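PDB 4IV6: acyl-CoA dehydrogenase FadE3 from Mycobacterium smegmatis, which belongs to the acyl-CoA dehydrogenase family of flavoproteins and holds dihydroflavine-adenine dinucleotide in a pocket completed by a neighbouring subunit. Local coordinates for residues B[76-80]-B[254-259]; B[80-84]-B[354-358]; B[249-253]-B[361-366]. All coordinates share one frame; numbering follows the deposited sequence. Where two conformers were deposited one is given.

Contact 1: B[76-80]-B[254-259]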
loop_
_atom_site.group_PDB
_atom_site.type_symbol
_atom_site.label_atom_id
_atom_site.label_comp_id
_atom_site.label_asym_id
_atom_site.label_seq_id
_atom_site.Cartn_x
_atom_site.Cartn_y
_atom_site.Cartn_z
ATOM N N GLU B 76 -0.156 2.277 -26.782
ATOM C CA GLU B 76 -0.439 1.228 -25.826
ATOM C C GLU B 76 -0.284 -0.160 -26.486
ATOM O O GLU B 76 0.291 -1.054 -25.892
ATOM C CB GLU B 76 -1.844 1.402 -25.260
ATOM C CG GLU B 76 -2.270 0.293 -24.301
ATOM C CD GLU B 76 -3.714 0.412 -23.861
ATOM O OE1 GLU B 76 -4.586 -0.004 -24.651
ATOM O OE2 GLU B 76 -3.958 0.884 -22.715
ATOM N N GLU B 77 -0.780 -0.318 -27.717
ATOM C CA GLU B 77 -0.680 -1.584 -28.421
ATOM C C GLU B 77 0.759 -1.961 -28.639
ATOM O O GLU B 77 1.144 -3.112 -28.427
ATOM C CB GLU B 77 -1.366 -1.550 -29.778
ATOM C CG GLU B 77 -2.885 -1.560 -29.748
ATOM C CD GLU B 77 -3.523 -2.773 -29.086
ATOM O OE1 GLU B 77 -2.948 -3.909 -29.054
ATOM O OE2 GLU B 77 -4.636 -2.539 -28.568
ATOM N N LEU B 78 1.548 -0.994 -29.088
ATOM C CA LEU B 78 2.974 -1.206 -29.300
ATOM C C LEU B 78 3.646 -1.668 -28.026
ATOM O O LEU B 78 4.387 -2.675 -28.033
ATOM C CB LEU B 78 3.631 0.071 -29.807
ATOM C CG LEU B 78 3.387 0.444 -31.254
ATOM C CD1 LEU B 78 4.018 1.779 -31.521
ATOM C CD2 LEU B 78 3.977 -0.600 -32.180
ATOM N N ALA B 79 3.373 -0.946 -26.933
ATOM C CA ALA B 79 4.009 -1.245 -25.632
ATOM C C ALA B 79 3.593 -2.563 -25.039
ATOM O O ALA B 79 4.404 -3.232 -24.383
ATOM C CB ALA B 79 3.785 -0.126 -24.630
ATOM N N ARG B 80 2.337 -2.947 -25.272
ATOM C CA ARG B 80 1.871 -4.252 -24.923
ATOM C C ARG B 80 2.768 -5.354 -25.513
ATOM O O ARG B 80 3.138 -6.304 -24.821
ATOM C CB ARG B 80 0.433 -4.399 -25.388
ATOM C CG ARG B 80 -0.233 -5.738 -25.120
ATOM C CD ARG B 80 -1.621 -5.716 -25.785
ATOM N NE ARG B 80 -2.134 -7.072 -25.863
ATOM C CZ ARG B 80 -1.956 -7.916 -26.867
ATOM N NH1 ARG B 80 -2.467 -9.116 -26.744
ATOM N NH2 ARG B 80 -1.388 -7.565 -28.010
ATOM N N THR B 254 0.145 1.608 -19.552
ATOM C CA THR B 254 -1.039 0.783 -19.650
ATOM C C THR B 254 -0.844 -0.396 -20.599
ATOM O O THR B 254 -1.448 -1.426 -20.408
ATOM C CB THR B 254 -2.312 1.544 -20.028
ATOM O OG1 THR B 254 -2.141 2.215 -21.281
ATOM C CG2 THR B 254 -2.690 2.495 -18.920
ATOM N N GLY B 255 0.041 -0.253 -21.581
ATOM C CA GLY B 255 0.323 -1.319 -22.533
ATOM C C GLY B 255 1.088 -2.435 -21.869
ATOM O O GLY B 255 0.719 -3.610 -22.006
ATOM N N VAL B 256 2.127 -2.068 -21.108
ATOM C CA VAL B 256 2.890 -3.050 -20.348
ATOM C C VAL B 256 1.987 -3.755 -19.307
ATOM O O VAL B 256 2.006 -4.973 -19.175
ATOM C CB VAL B 256 4.140 -2.435 -19.688
ATOM C CG1 VAL B 256 4.795 -3.429 -18.742
ATOM C CG2 VAL B 256 5.149 -2.037 -20.753
ATOM N N ALA B 257 1.166 -2.977 -18.615
ATOM C CA ALA B 257 0.159 -3.532 -17.708
ATOM C C ALA B 257 -0.803 -4.504 -18.390
ATOM O O ALA B 257 -1.107 -5.563 -17.810
ATOM C CB ALA B 257 -0.615 -2.417 -17.037
ATOM N N ARG B 258 -1.269 -4.180 -19.603
ATOM C CA ARG B 258 -2.202 -5.056 -20.323
ATOM C C ARG B 258 -1.514 -6.384 -20.575
ATOM O O ARG B 258 -2.109 -7.433 -20.386
ATOM C CB ARG B 258 -2.679 -4.473 -21.658
ATOM C CG ARG B 258 -3.835 -3.476 -21.544
ATOM C CD ARG B 258 -4.176 -2.866 -22.901
ATOM N NE ARG B 258 -4.618 -3.917 -23.798
ATOM C CZ ARG B 258 -4.726 -3.806 -25.114
ATOM N NH1 ARG B 258 -4.459 -2.679 -25.717
ATOM N NH2 ARG B 258 -5.089 -4.855 -25.834
ATOM N N ALA B 259 -0.237 -6.327 -20.944
ATOM C CA ALA B 259 0.521 -7.549 -21.261
ATOM C C ALA B 259 0.714 -8.419 -20.010
ATOM O O ALA B 259 0.500 -9.617 -20.046
ATOM C CB ALA B 259 1.864 -7.216 -21.894
#

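Contact 2: B[80-84]-B[354-358]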
loop_
_atom_site.group_PDB
_atom_site.type_symbol
_atom_site.label_atom_id
_atom_site.label_comp_id
_atom_site.label_asym_id
_atom_site.label_seq_id
_atom_site.Cartn_x
_atom_site.Cartn_y
_atom_site.Cartn_z
ATOM N N ARG B 80 2.337 -2.947 -25.272
ATOM C CA ARG B 80 1.871 -4.252 -24.923
ATOM C C ARG B 80 2.768 -5.354 -25.513
ATOM O O ARG B 80 3.138 -6.304 -24.821
ATOM C CB ARG B 80 0.433 -4.399 -25.388
ATOM C CG ARG B 80 -0.233 -5.738 -25.120
ATOM C CD ARG B 80 -1.621 -5.716 -25.785
ATOM N NE ARG B 80 -2.134 -7.072 -25.863
ATOM C CZ ARG B 80 -1.956 -7.916 -26.867
ATOM N NH1 ARG B 80 -2.467 -9.116 -26.744
ATOM N NH2 ARG B 80 -1.388 -7.565 -28.010
ATOM N N GLY B 81 3.135 -5.220 -26.785
ATOM C CA GLY B 81 4.072 -6.181 -27.386
ATOM C C GLY B 81 5.503 -6.044 -26.870
ATOM O O GLY B 81 6.157 -7.022 -26.530
ATOM N N TRP B 82 5.991 -4.821 -26.815
ATOM C CA TRP B 82 7.359 -4.550 -26.379
ATOM C C TRP B 82 7.491 -3.063 -26.104
ATOM O O TRP B 82 7.378 -2.255 -27.031
ATOM C CB TRP B 82 8.370 -4.990 -27.437
ATOM C CG TRP B 82 9.810 -4.980 -27.044
ATOM C CD1 TRP B 82 10.341 -4.806 -25.791
ATOM C CD2 TRP B 82 10.918 -5.214 -27.918
ATOM N NE1 TRP B 82 11.713 -4.930 -25.844
ATOM C CE2 TRP B 82 12.091 -5.159 -27.138
ATOM C CE3 TRP B 82 11.030 -5.466 -29.290
ATOM C CZ2 TRP B 82 13.360 -5.340 -27.684
ATOM C CZ3 TRP B 82 12.301 -5.645 -29.823
ATOM C CH2 TRP B 82 13.441 -5.581 -29.016
ATOM N N MET B 83 7.703 -2.716 -24.825
ATOM C CA MET B 83 7.751 -1.323 -24.390
ATOM C C MET B 83 8.702 -0.521 -25.278
ATOM O O MET B 83 8.417 0.622 -25.650
ATOM C CB MET B 83 8.207 -1.241 -22.926
ATOM C CG MET B 83 8.154 0.164 -22.327
ATOM S SD MET B 83 8.805 0.251 -20.638
ATOM C CE MET B 83 10.565 0.122 -20.946
ATOM N N SER B 84 9.838 -1.138 -25.602
ATOM C CA SER B 84 10.876 -0.479 -26.395
ATOM C C SER B 84 10.369 0.061 -27.755
ATOM O O SER B 84 10.890 1.058 -28.259
ATOM C CB SER B 84 12.056 -1.447 -26.625
ATOM O OG SER B 84 12.693 -1.811 -25.393
ATOM N N ARG B 354 10.166 -9.815 -17.985
ATOM C CA ARG B 354 10.477 -8.692 -18.838
ATOM C C ARG B 354 9.582 -7.484 -18.497
ATOM O O ARG B 354 10.077 -6.351 -18.439
ATOM C CB ARG B 354 10.320 -9.053 -20.323
ATOM C CG ARG B 354 10.807 -7.939 -21.215
ATOM C CD ARG B 354 10.075 -7.790 -22.501
ATOM N NE ARG B 354 9.516 -8.997 -23.130
ATOM C CZ ARG B 354 8.429 -8.927 -23.903
ATOM N NH1 ARG B 354 7.807 -7.742 -24.099
ATOM N NH2 ARG B 354 7.959 -10.010 -24.500
ATOM N N TYR B 355 8.278 -7.706 -18.319
ATOM C CA TYR B 355 7.409 -6.584 -17.955
ATOM C C TYR B 355 7.857 -5.963 -16.642
ATOM O O TYR B 355 7.787 -4.757 -16.474
ATOM C CB TYR B 355 5.925 -6.969 -17.888
ATOM C CG TYR B 355 5.454 -7.849 -19.018
ATOM C CD1 TYR B 355 5.775 -7.574 -20.342
ATOM C CD2 TYR B 355 4.644 -8.957 -18.751
ATOM C CE1 TYR B 355 5.332 -8.398 -21.372
ATOM C CE2 TYR B 355 4.209 -9.778 -19.767
ATOM C CZ TYR B 355 4.540 -9.490 -21.060
ATOM O OH TYR B 355 4.041 -10.308 -22.031
ATOM N N PHE B 356 8.280 -6.811 -15.713
ATOM C CA PHE B 356 8.758 -6.390 -14.403
ATOM C C PHE B 356 10.012 -5.508 -14.559
ATOM O O PHE B 356 10.155 -4.511 -13.881
ATOM C CB PHE B 356 9.042 -7.643 -13.553
ATOM C CG PHE B 356 9.617 -7.376 -12.190
ATOM C CD1 PHE B 356 8.798 -7.025 -11.125
ATOM C CD2 PHE B 356 10.973 -7.536 -11.943
ATOM C CE1 PHE B 356 9.339 -6.809 -9.851
ATOM C CE2 PHE B 356 11.501 -7.320 -10.681
ATOM C CZ PHE B 356 10.686 -6.966 -9.642
ATOM N N ARG B 357 10.905 -5.879 -15.469
ATOM C CA ARG B 357 12.122 -5.096 -15.713
ATOM C C ARG B 357 11.830 -3.806 -16.485
ATOM O O ARG B 357 12.552 -2.849 -16.345
ATOM C CB ARG B 357 13.142 -5.927 -16.519
ATOM C CG ARG B 357 13.860 -7.022 -15.759
ATOM C CD ARG B 357 14.950 -7.628 -16.612
ATOM N NE ARG B 357 14.409 -8.418 -17.713
ATOM C CZ ARG B 357 14.369 -8.060 -18.993
ATOM N NH1 ARG B 357 14.887 -6.917 -19.412
ATOM N NH2 ARG B 357 13.864 -8.902 -19.886
ATOM N N ASP B 358 10.788 -3.806 -17.317
ATOM C CA ASP B 358 10.459 -2.642 -18.147
ATOM C C ASP B 358 9.669 -1.558 -17.381
ATOM O O ASP B 358 9.840 -0.371 -17.617
ATOM C CB ASP B 358 9.680 -3.058 -19.382
ATOM C CG ASP B 358 10.581 -3.641 -20.481
ATOM O OD1 ASP B 358 11.830 -3.540 -20.362
ATOM O OD2 ASP B 358 10.033 -4.187 -21.454
HETATM O O HOH W 1 3.158 -9.230 -24.806
HETATM O O HOH W 2 5.371 -9.428 -25.769
HETATM O O HOH W 3 7.795 -4.976 -22.949
HETATM O O HOH W 4 11.059 -2.829 -23.550
#

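Contact 3: B[249-253]-B[361-366]. With FDA (dihydroflavine-adenine dinucleotide), chain D.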
loop_
_atom_site.group_PDB
_atom_site.type_symbol
_atom_site.label_atom_id
_atom_site.label_comp_id
_atom_site.label_asym_id
_atom_site.label_seq_id
_atom_site.Cartn_x
_atom_site.Cartn_y
_atom_site.Cartn_z
ATOM N N VAL B 249 3.780 8.303 -22.399
ATOM C CA VAL B 249 4.366 7.466 -21.364
ATOM C C VAL B 249 3.286 6.727 -20.581
ATOM O O VAL B 249 3.474 5.542 -20.276
ATOM C CB VAL B 249 5.266 8.270 -20.422
ATOM C CG1 VAL B 249 5.734 7.426 -19.233
ATOM C CG2 VAL B 249 6.474 8.809 -21.180
ATOM N N ALA B 250 2.177 7.405 -20.258
ATOM C CA ALA B 250 1.048 6.736 -19.607
ATOM C C ALA B 250 0.556 5.545 -20.438
ATOM O O ALA B 250 0.266 4.483 -19.902
ATOM C CB ALA B 250 -0.081 7.708 -19.347
ATOM N N ALA B 251 0.447 5.735 -21.746
ATOM C CA ALA B 251 0.061 4.663 -22.674
ATOM C C ALA B 251 1.063 3.517 -22.705
ATOM O O ALA B 251 0.668 2.360 -22.815
ATOM C CB ALA B 251 -0.118 5.222 -24.082
ATOM N N ARG B 252 2.366 3.820 -22.643
ATOM C CA ARG B 252 3.330 2.759 -22.508
ATOM C C ARG B 252 3.074 1.892 -21.308
ATOM O O ARG B 252 3.233 0.670 -21.363
ATOM C CB ARG B 252 4.743 3.285 -22.340
ATOM C CG ARG B 252 5.491 3.428 -23.586
ATOM C CD ARG B 252 6.953 3.719 -23.292
ATOM N NE ARG B 252 7.248 5.029 -23.778
ATOM C CZ ARG B 252 8.360 5.684 -23.523
ATOM N NH1 ARG B 252 8.502 6.864 -24.052
ATOM N NH2 ARG B 252 9.315 5.169 -22.759
ATOM N N ALA B 253 2.735 2.553 -20.210
ATOM C CA ALA B 253 2.528 1.896 -18.945
ATOM C C ALA B 253 1.225 1.080 -18.973
ATOM O O ALA B 253 1.197 -0.052 -18.509
ATOM C CB ALA B 253 2.559 2.924 -17.809
ATOM N N LEU B 361 11.013 1.834 -15.821
ATOM C CA LEU B 361 11.435 2.880 -16.760
ATOM C C LEU B 361 10.476 4.056 -16.751
ATOM O O LEU B 361 10.923 5.206 -16.707
ATOM C CB LEU B 361 11.559 2.330 -18.176
ATOM C CG LEU B 361 12.109 3.245 -19.292
ATOM C CD1 LEU B 361 11.013 4.008 -20.001
ATOM C CD2 LEU B 361 13.195 4.211 -18.819
ATOM N N MET B 362 9.168 3.793 -16.780
ATOM C CA MET B 362 8.161 4.852 -16.843
ATOM C C MET B 362 8.026 5.610 -15.530
ATOM O O MET B 362 7.449 6.686 -15.490
ATOM C CB MET B 362 6.799 4.274 -17.252
ATOM C CG MET B 362 6.721 3.891 -18.727
ATOM S SD MET B 362 7.564 2.356 -19.138
ATOM C CE MET B 362 6.254 1.162 -18.751
ATOM N N ILE B 363 8.560 5.046 -14.464
ATOM C CA ILE B 363 8.559 5.670 -13.143
ATOM C C ILE B 363 9.756 6.615 -12.927
ATOM O O ILE B 363 9.567 7.742 -12.450
ATOM C CB ILE B 363 8.555 4.565 -12.067
ATOM C CG1 ILE B 363 7.156 3.964 -11.975
ATOM C CG2 ILE B 363 8.968 5.078 -10.710
ATOM C CD1 ILE B 363 7.074 2.765 -11.046
ATOM N N VAL B 364 10.969 6.161 -13.256
ATOM C CA VAL B 364 12.217 6.891 -12.924
ATOM C C VAL B 364 12.899 7.551 -14.098
ATOM O O VAL B 364 13.775 8.404 -13.901
ATOM C CB VAL B 364 13.309 6.006 -12.260
ATOM C CG1 VAL B 364 12.769 5.329 -11.037
ATOM C CG2 VAL B 364 13.908 4.974 -13.231
ATOM N N GLY B 365 12.532 7.137 -15.298
ATOM C CA GLY B 365 13.288 7.473 -16.507
ATOM C C GLY B 365 12.495 8.215 -17.571
ATOM O O GLY B 365 12.940 8.335 -18.721
ATOM N N GLU B 366 11.323 8.721 -17.219
ATOM C CA GLU B 366 10.581 9.615 -18.147
ATOM C C GLU B 366 10.057 10.789 -17.326
ATOM O O GLU B 366 8.836 10.988 -17.161
ATOM C CB GLU B 366 9.456 8.830 -18.812
ATOM C CG GLU B 366 9.916 7.676 -19.713
ATOM C CD GLU B 366 10.468 8.134 -21.063
ATOM O OE1 GLU B 366 10.420 9.362 -21.334
ATOM O OE2 GLU B 366 10.951 7.272 -21.872
HETATM P PA FDA D . 17.661 13.277 -10.227
HETATM O O1A FDA D . 17.047 14.571 -10.699
HETATM O O2A FDA D . 19.126 13.205 -9.895
HETATM O O5B FDA D . 16.810 12.768 -8.969
HETATM C C5B FDA D . 17.228 11.666 -8.130
HETATM C C4B FDA D . 16.134 11.396 -7.082
HETATM O O4B FDA D . 15.805 12.592 -6.348
HETATM C C3B FDA D . 14.829 10.961 -7.713
HETATM O O3B FDA D . 14.109 10.127 -6.779
HETATM C C2B FDA D . 14.128 12.283 -7.937
HETATM O O2B FDA D . 12.711 12.190 -8.060
HETATM C C1B FDA D . 14.477 12.989 -6.649
HETATM N N9A FDA D . 14.384 14.471 -6.740
HETATM C C8A FDA D . 15.230 15.273 -7.424
HETATM N N7A FDA D . 14.886 16.565 -7.257
HETATM C C5A FDA D . 13.791 16.579 -6.459
HETATM C C6A FDA D . 12.915 17.592 -5.893
HETATM N N6A FDA D . 13.147 18.879 -6.158
HETATM N N1A FDA D . 11.873 17.229 -5.113
HETATM C C2A FDA D . 11.658 15.936 -4.820
HETATM N N3A FDA D . 12.420 14.933 -5.310
HETATM C C4A FDA D . 13.481 15.202 -6.098
HETATM N N1 FDA D . 16.023 12.195 -20.871
HETATM C C2 FDA D . 16.007 12.877 -22.013
HETATM O O2 FDA D . 16.252 14.098 -21.990
HETATM N N3 FDA D . 15.734 12.289 -23.192
HETATM C C4 FDA D . 15.476 10.989 -23.335
HETATM O O4 FDA D . 15.257 10.484 -24.470
HETATM C C4X FDA D . 15.447 10.166 -22.109
HETATM N N5 FDA D . 15.227 8.835 -22.119
HETATM C C5X FDA D . 15.632 8.083 -21.064
HETATM C C6 FDA D . 15.818 6.701 -21.183
HETATM C C7 FDA D . 16.198 5.919 -20.092
HETATM C C7M FDA D . 16.428 4.437 -20.245
HETATM C C8 FDA D . 16.380 6.525 -18.833
HETATM C C8M FDA D . 16.782 5.764 -17.590
HETATM C C9 FDA D . 16.204 7.894 -18.716
HETATM C C9A FDA D . 15.850 8.686 -19.821
HETATM N N10 FDA D . 15.718 10.082 -19.664
HETATM C C10 FDA D . 15.772 10.859 -20.843
HETATM C "C1'" FDA D . 16.317 10.676 -18.464
HETATM C "C2'" FDA D . 15.211 10.845 -17.444
HETATM O "O2'" FDA D . 14.265 11.827 -17.865
HETATM C "C3'" FDA D . 15.846 11.227 -16.107
HETATM O "O3'" FDA D . 16.421 10.051 -15.546
HETATM C "C4'" FDA D . 14.864 11.809 -15.118
HETATM O "O4'" FDA D . 14.691 13.181 -15.509
HETATM C "C5'" FDA D . 15.419 11.803 -13.683
HETATM O "O5'" FDA D . 16.707 12.376 -13.700
HETATM P P FDA D . 17.906 11.984 -12.741
HETATM O O1P FDA D . 18.945 13.047 -13.039
HETATM O O2P FDA D . 18.256 10.550 -12.945
HETATM O O3P FDA D . 17.243 12.147 -11.279
HETATM O O HOH W 5 9.803 9.327 -24.086
#

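Contact 1: B[76-80]-B[254-259]
R258 lays one face of its guanidinium over the aliphatic part of R80, with R80 CD 3.6 Å from R258 NH2. The two residues belong to helix 234-270 and helix 68-81, whose close crossing joins the N-terminal and C-terminal helical domains of the acyl-CoA dehydrogenase fold. The short segments cross at -47° and approach to 7.0 Å between axes. G255 lies at the closest backbone approach, consistent with so short an axis distance: its CA sits 3.4 Å from E76 O, and its own carbonyl receives the R80 backbone, with R80 CA 3.2 Å from G255 O. Both are CA-H...O contacts, made where G255 has no side chain.

Beside this backbone contact runs a salt-bridge network. R258 NH1 donates to E76 OE1 and to E77 OE2, each at 2.9 Å. The bond to E77 is nearly straight and lies in the guanidinium plane, whereas E76 is tilted out of that plane. Both carboxylates are met from above their own planes, and both stand steeply to the guanidinium. R80 and R258 are like charges side by side, but the R80 guanidinium has salt-bridge partners of its own in E23 and E262, which probably ease the repulsion. E76 OE2 also has a salt-bridge partner in R299. With CG anti to the backbone N (chi1 177°) and an extended chain, E76 reaches across the T254 side chain at about a right angle, and OE2 receives the T254 hydroxyl through its anti lone pair, OG1 to OE2 2.7 Å.

Contact 2: B[80-84]-B[354-358]
G81 O is gripped twice at the C-terminal end of helix 68-81: R354 NH1 donates to it at 3.0 Å, and a water donates at 2.6 Å from the same oxygen. The arginine bond is bent, and NH1 lies tilted from the carbonyl plane. That water also accepts from R354 NH2, in the guanidinium plane, which closes a small ring through NH1 and NH2. R354 gets there by a chain turned about CB-CG and again about CG-CD (chi2 -147°, chi3 -32°), both away from staggered positions. One face of its guanidinium is covered by the neighbouring ring, Y355 CE1.

Another water lies at the guanidinium edge and bridges the segments: it accepts from M83 N and R354 NH1 and donates to D358 OD2, 2.8 Å from that oxygen. OD2 takes one more water, which also donates to S84 OG, while OD1 accepts from the backbone N of Y206. Both oxygens of this buried carboxylate are therefore satisfied.

The setting is the junction of the N-terminal helical domain with the C-terminal domain of an acyl-CoA dehydrogenase. The chain leaves helix 68-81 at W82 and enters helix 83-102, and helix 352-364 packs against this turn. W82 turns its edge toward D358 OD2, and S84 CB covers one face of the indole. In one of its two conformers, M83 runs past D358 in the opposite direction, its SD 3.6 Å from D358 CB. Y346 of the third subunit packs on both M83 and D358. Beside Y355, whose OH is also hydrogen-bonded to D263, a water donates to both R80 O and Y355 OH, 3.1 Å from the tyrosine oxygen.

Contact 3: B[249-253]-B[361-366]
A turn about CG-CD of R252 (chi3 -115°) and one about CB-CG of E366 (chi2 -76°) bring the two chains into a crossing at about a right angle, where guanidinium meets carboxylate. R252 NH2 donates to E366 OE2 at 2.8 Å in a salt bridge, and R252 NH1 adds a weak bond to the same E366 OE2 at 3.3 Å. The two planes stand 90° apart, and NH2 comes from above the carboxylate plane, so this is not the flat two-oxygen pairing. The other oxygen is reached through a water, which accepts from R252 NH1 in the guanidinium plane and donates to E366 OE1, 2.8 Å from that atom. Q248 also accepts from NH1.

V249 CG2 lies over one face of the guanidinium and touches E366 CB at 3.8 Å. L361 CD1 sits at the guanidinium edge, 3.4 Å from R252 NH2. In the C-terminal helical domain of the acyl-CoA dehydrogenase fold, helix 234-270 packs here against the last turn of helix 352-364, which borders the flavin. L361, V364 and G365 belong to the pocket of dihydroflavine-adenine dinucleotide. L361 CD2 packs on the ligand methyl C7M at 3.5 Å, and G365 O lies 3.1 Å from C9A of the ring system.

In one of the two conformers of M362, on the far side from the ligand, its side chain slides past V249 in the opposite direction, with V249 CG1 3.7 Å from M362 CG, and folds back so that CE rests against the backbone of R252 and A253.

Contacts 1 and 2 join the N-terminal helices to the C-terminal domain; contact 3 lies within the C-terminal domain and adjoins both. Contacts 1 and 2 share R80 and lie about 8 Å apart between centres; A259 CB meets Y355 CZ at 3.6 Å, and V256 CG2 meets M83 CB at 3.8 Å. Contact 3 is about 11 Å from each of the others by centres. It joins contact 1 along helix 234-270, where A79 CB is 3.4 Å from R252 O, and contact 2 along helix 352-364. Contact 3 borders the dihydroflavine-adenine dinucleotide directly. The side chain of M83 in contact 2 is about 7 Å from a bound ligand, and that of V256 in contact 1 about 13 Å.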